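Protein (triosephosphate isomerase) (Thermotoga maritima, PDB 1B9B) catalyses the interconversion of dihydroxyacetone phosphate and D-glyceraldehyde 3-phosphate in glycolysis, as triosephosphate isomerases do. Local coordinates at residues A20-L31 / E50-I60. Numbering follows the deposited sequence.
Sequences AKKFVSLLVNEL and EVGEILSGRNI
Ile54 works as a knob in a hole lined by Lys21, Val24, Ser25 and Val28, a compact example of how adjacent helices of a TIM barrel interlock. Its two branches divide the task: CG2, anti to the backbone N (CG1 has chi1 -61°), lies against the methyls of Val24 and Val28, whereas CD1 reaches the Lys21 corner of the hole, 3.7 Å from Lys21 CB and also against that residue's backbone. Three residues earlier, Val51 lays CG2 against Val24 CG2 at 3.5 Å and also meets the methyl of Ala20. On the outer side the Lys21 chain, bent at chi3 and chi4, runs across the CG of Glu50 and curls its amine to a salt bridge, NZ to Glu50 OE2 at 3.0 Å, using the anti lone pair of that oxygen. Replacing Lys21 by an alanine removes the amine and the methylenes over Glu50, and is likely to leave that carboxylate without this positive partner. Further along, Val28 CG1 rests on the aliphatic part of Arg58, 3.3 Å from its CG, and lies at the guanidinium edge. Ile60 points CD1 at Leu27 CB (3.6 Å), and Asn59 ND2 closes the far end with a 2.6 Å hydrogen bond to Leu31 O, that oxygen lying 25° out of the Asn59 amide plane. Helices 17-30 and 48-55 thus run side by side, their local axes 9.3 Å apart at an angle of 18°. Inward, Leu55 and Ile60 touch Val41 of strand 38-42 and Val24 touches Trp11; Leu27 and Leu31 reach Ile244 of helix 242-251, while Glu50 packs on Ser49 of the second subunit.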
loop_
_atom_site.group_PDB
_atom_site.type_symbol
_atom_site.label_atom_id
_atom_site.label_comp_id
_atom_site.label_asym_id
_atom_site.label_seq_id
_atom_site.Cartn_x
_atom_site.Cartn_y
_atom_site.Cartn_z
ATOM N N ALA B 20 -19.575 -27.135 -17.963
ATOM C CA ALA B 20 -18.866 -27.924 -16.976
ATOM C C ALA B 20 -19.357 -29.370 -16.932
ATOM O O ALA B 20 -18.569 -30.297 -17.123
ATOM C CB ALA B 20 -19.005 -27.282 -15.609
ATOM N N LYS B 21 -20.651 -29.564 -16.679
ATOM C CA LYS B 21 -21.229 -30.910 -16.598
ATOM C C LYS B 21 -20.869 -31.763 -17.809
ATOM O O LYS B 21 -20.615 -32.964 -17.687
ATOM C CB LYS B 21 -22.757 -30.842 -16.469
ATOM C CG LYS B 21 -23.261 -30.265 -15.155
ATOM C CD LYS B 21 -24.788 -30.253 -15.085
ATOM C CE LYS B 21 -25.348 -31.615 -14.714
ATOM N NZ LYS B 21 -24.922 -32.042 -13.349
ATOM N N LYS B 22 -20.855 -31.130 -18.977
ATOM C CA LYS B 22 -20.532 -31.809 -20.222
ATOM C C LYS B 22 -19.101 -32.315 -20.167
ATOM O O LYS B 22 -18.853 -33.514 -20.024
ATOM C CB LYS B 22 -20.701 -30.841 -21.397
ATOM C CG LYS B 22 -22.100 -30.256 -21.479
ATOM C CD LYS B 22 -22.290 -29.347 -22.679
ATOM C CE LYS B 22 -23.739 -28.861 -22.747
ATOM N NZ LYS B 22 -24.037 -28.076 -23.980
ATOM N N PHE B 23 -18.168 -31.375 -20.271
ATOM C CA PHE B 23 -16.741 -31.658 -20.244
ATOM C C PHE B 23 -16.348 -32.724 -19.216
ATOM O O PHE B 23 -15.583 -33.637 -19.517
ATOM C CB PHE B 23 -15.987 -30.363 -19.960
ATOM C CG PHE B 23 -14.508 -30.478 -20.117
ATOM C CD1 PHE B 23 -13.941 -31.567 -20.771
ATOM C CD2 PHE B 23 -13.670 -29.498 -19.600
ATOM C CE1 PHE B 23 -12.556 -31.678 -20.903
ATOM C CE2 PHE B 23 -12.286 -29.602 -19.727
ATOM C CZ PHE B 23 -11.729 -30.695 -20.381
ATOM N N VAL B 24 -16.879 -32.607 -18.006
ATOM C CA VAL B 24 -16.562 -33.551 -16.941
ATOM C C VAL B 24 -16.960 -34.998 -17.260
ATOM O O VAL B 24 -16.150 -35.920 -17.121
ATOM C CB VAL B 24 -17.216 -33.098 -15.614
ATOM C CG1 VAL B 24 -16.964 -34.120 -14.527
ATOM C CG2 VAL B 24 -16.646 -31.742 -15.196
ATOM N N SER B 25 -18.204 -35.201 -17.686
ATOM C CA SER B 25 -18.674 -36.541 -18.035
ATOM C C SER B 25 -17.762 -37.121 -19.116
ATOM O O SER B 25 -17.314 -38.266 -19.018
ATOM C CB SER B 25 -20.112 -36.484 -18.549
ATOM O OG SER B 25 -20.972 -35.941 -17.566
ATOM N N LEU B 26 -17.501 -36.317 -20.145
ATOM C CA LEU B 26 -16.624 -36.709 -21.239
ATOM C C LEU B 26 -15.391 -37.395 -20.650
ATOM O O LEU B 26 -15.080 -38.546 -20.968
ATOM C CB LEU B 26 -16.215 -35.461 -22.035
ATOM C CG LEU B 26 -14.959 -35.500 -22.910
ATOM C CD1 LEU B 26 -15.046 -36.645 -23.895
ATOM C CD2 LEU B 26 -14.810 -34.180 -23.642
ATOM N N LEU B 27 -14.713 -36.678 -19.764
ATOM C CA LEU B 27 -13.521 -37.182 -19.117
ATOM C C LEU B 27 -13.771 -38.409 -18.259
ATOM O O LEU B 27 -13.055 -39.395 -18.376
ATOM C CB LEU B 27 -12.896 -36.077 -18.270
ATOM C CG LEU B 27 -12.116 -35.030 -19.063
ATOM C CD1 LEU B 27 -12.883 -34.658 -20.316
ATOM C CD2 LEU B 27 -11.858 -33.820 -18.198
ATOM N N VAL B 28 -14.781 -38.363 -17.399
ATOM C CA VAL B 28 -15.044 -39.504 -16.525
ATOM C C VAL B 28 -14.934 -40.833 -17.263
ATOM O O VAL B 28 -14.572 -41.849 -16.670
ATOM C CB VAL B 28 -16.440 -39.419 -15.866
ATOM C CG1 VAL B 28 -16.667 -40.631 -14.983
ATOM C CG2 VAL B 28 -16.552 -38.148 -15.040
ATOM N N ASN B 29 -15.229 -40.816 -18.560
ATOM C CA ASN B 29 -15.168 -42.024 -19.380
ATOM C C ASN B 29 -13.864 -42.180 -20.171
ATOM O O ASN B 29 -13.332 -43.290 -20.270
ATOM C CB ASN B 29 -16.374 -42.061 -20.324
ATOM C CG ASN B 29 -17.677 -42.331 -19.589
ATOM O OD1 ASN B 29 -17.932 -43.450 -19.141
ATOM N ND2 ASN B 29 -18.504 -41.302 -19.452
ATOM N N GLU B 30 -13.351 -41.082 -20.729
ATOM C CA GLU B 30 -12.092 -41.115 -21.484
ATOM C C GLU B 30 -10.969 -41.660 -20.597
ATOM O O GLU B 30 -10.349 -42.672 -20.913
ATOM C CB GLU B 30 -11.709 -39.711 -21.966
ATOM C CG GLU B 30 -12.688 -39.083 -22.939
ATOM C CD GLU B 30 -12.691 -39.777 -24.278
ATOM O OE1 GLU B 30 -12.915 -41.002 -24.297
ATOM O OE2 GLU B 30 -12.471 -39.103 -25.309
ATOM N N LEU B 31 -10.713 -40.980 -19.484
ATOM C CA LEU B 31 -9.674 -41.398 -18.551
ATOM C C LEU B 31 -10.294 -42.300 -17.493
ATOM O O LEU B 31 -10.279 -41.972 -16.313
ATOM C CB LEU B 31 -9.046 -40.174 -17.869
ATOM C CG LEU B 31 -8.553 -38.985 -18.701
ATOM C CD1 LEU B 31 -7.952 -39.492 -19.998
ATOM C CD2 LEU B 31 -9.697 -38.032 -18.990
ATOM N N GLU B 50 -22.265 -29.436 -8.946
ATOM C CA GLU B 50 -22.703 -30.173 -10.116
ATOM C C GLU B 50 -21.626 -31.174 -10.522
ATOM O O GLU B 50 -21.869 -32.387 -10.545
ATOM C CB GLU B 50 -23.000 -29.195 -11.252
ATOM C CG GLU B 50 -24.322 -29.457 -11.963
ATOM C CD GLU B 50 -25.502 -29.547 -11.009
ATOM O OE1 GLU B 50 -25.736 -28.580 -10.252
ATOM O OE2 GLU B 50 -26.198 -30.586 -11.017
ATOM N N VAL B 51 -20.437 -30.659 -10.832
ATOM C CA VAL B 51 -19.302 -31.492 -11.211
ATOM C C VAL B 51 -19.062 -32.494 -10.090
ATOM O O VAL B 51 -18.650 -33.627 -10.318
ATOM C CB VAL B 51 -18.030 -30.639 -11.399
ATOM C CG1 VAL B 51 -16.810 -31.535 -11.477
ATOM C CG2 VAL B 51 -18.146 -29.796 -12.664
ATOM N N GLY B 52 -19.341 -32.059 -8.873
ATOM C CA GLY B 52 -19.147 -32.904 -7.715
ATOM C C GLY B 52 -19.815 -34.258 -7.803
ATOM O O GLY B 52 -19.216 -35.264 -7.432
ATOM N N GLU B 53 -21.052 -34.294 -8.284
ATOM C CA GLU B 53 -21.767 -35.557 -8.393
ATOM C C GLU B 53 -21.331 -36.360 -9.615
ATOM O O GLU B 53 -21.418 -37.585 -9.615
ATOM C CB GLU B 53 -23.280 -35.314 -8.404
ATOM C CG GLU B 53 -23.795 -34.745 -7.078
ATOM C CD GLU B 53 -25.302 -34.583 -7.037
ATOM O OE1 GLU B 53 -25.967 -34.964 -8.026
ATOM O OE2 GLU B 53 -25.815 -34.075 -6.013
ATOM N N ILE B 54 -20.854 -35.676 -10.652
ATOM C CA ILE B 54 -20.384 -36.363 -11.851
ATOM C C ILE B 54 -19.073 -37.099 -11.546
ATOM O O ILE B 54 -18.567 -37.860 -12.372
ATOM C CB ILE B 54 -20.123 -35.370 -13.006
ATOM C CG1 ILE B 54 -21.417 -34.653 -13.375
ATOM C CG2 ILE B 54 -19.575 -36.105 -14.225
ATOM C CD1 ILE B 54 -21.256 -33.667 -14.518
ATOM N N LEU B 55 -18.524 -36.876 -10.356
ATOM C CA LEU B 55 -17.275 -37.518 -9.970
ATOM C C LEU B 55 -17.415 -38.492 -8.808
ATOM O O LEU B 55 -16.547 -39.335 -8.597
ATOM C CB LEU B 55 -16.234 -36.453 -9.626
ATOM C CG LEU B 55 -15.335 -35.976 -10.766
ATOM C CD1 LEU B 55 -16.130 -35.842 -12.041
ATOM C CD2 LEU B 55 -14.698 -34.660 -10.383
ATOM N N SER B 56 -18.506 -38.376 -8.059
ATOM C CA SER B 56 -18.744 -39.243 -6.907
ATOM C C SER B 56 -18.530 -40.716 -7.215
ATOM O O SER B 56 -19.422 -41.382 -7.733
ATOM C CB SER B 56 -20.167 -39.051 -6.375
ATOM O OG SER B 56 -20.365 -37.732 -5.894
ATOM N N GLY B 57 -17.347 -41.223 -6.882
ATOM C CA GLY B 57 -17.050 -42.623 -7.128
ATOM C C GLY B 57 -16.098 -42.849 -8.284
ATOM O O GLY B 57 -15.494 -43.913 -8.394
ATOM N N ARG B 58 -15.964 -41.850 -9.152
ATOM C CA ARG B 58 -15.075 -41.955 -10.296
ATOM C C ARG B 58 -13.635 -41.742 -9.860
ATOM O O ARG B 58 -13.358 -41.552 -8.676
ATOM C CB ARG B 58 -15.470 -40.928 -11.348
ATOM C CG ARG B 58 -16.932 -41.020 -11.700
ATOM C CD ARG B 58 -17.283 -42.426 -12.165
ATOM N NE ARG B 58 -18.717 -42.698 -12.063
ATOM C CZ ARG B 58 -19.672 -41.967 -12.638
ATOM N NH1 ARG B 58 -19.357 -40.905 -13.368
ATOM N NH2 ARG B 58 -20.950 -42.297 -12.478
ATOM N N ASN B 59 -12.717 -41.772 -10.821
ATOM C CA ASN B 59 -11.297 -41.611 -10.530
ATOM C C ASN B 59 -10.816 -40.163 -10.453
ATOM O O ASN B 59 -10.026 -39.824 -9.572
ATOM C CB ASN B 59 -10.472 -42.375 -11.567
ATOM C CG ASN B 59 -10.864 -42.027 -12.987
ATOM O OD1 ASN B 59 -12.013 -42.226 -13.391
ATOM N ND2 ASN B 59 -9.913 -41.501 -13.755
ATOM N N ILE B 60 -11.278 -39.314 -11.370
ATOM C CA ILE B 60 -10.870 -37.912 -11.372
ATOM C C ILE B 60 -11.260 -37.215 -10.065
ATOM O O ILE B 60 -12.336 -37.467 -9.516
ATOM C CB ILE B 60 -11.477 -37.171 -12.565
ATOM C CG1 ILE B 60 -11.100 -37.914 -13.848
ATOM C CG2 ILE B 60 -10.982 -35.727 -12.596
ATOM C CD1 ILE B 60 -11.404 -37.157 -15.133
#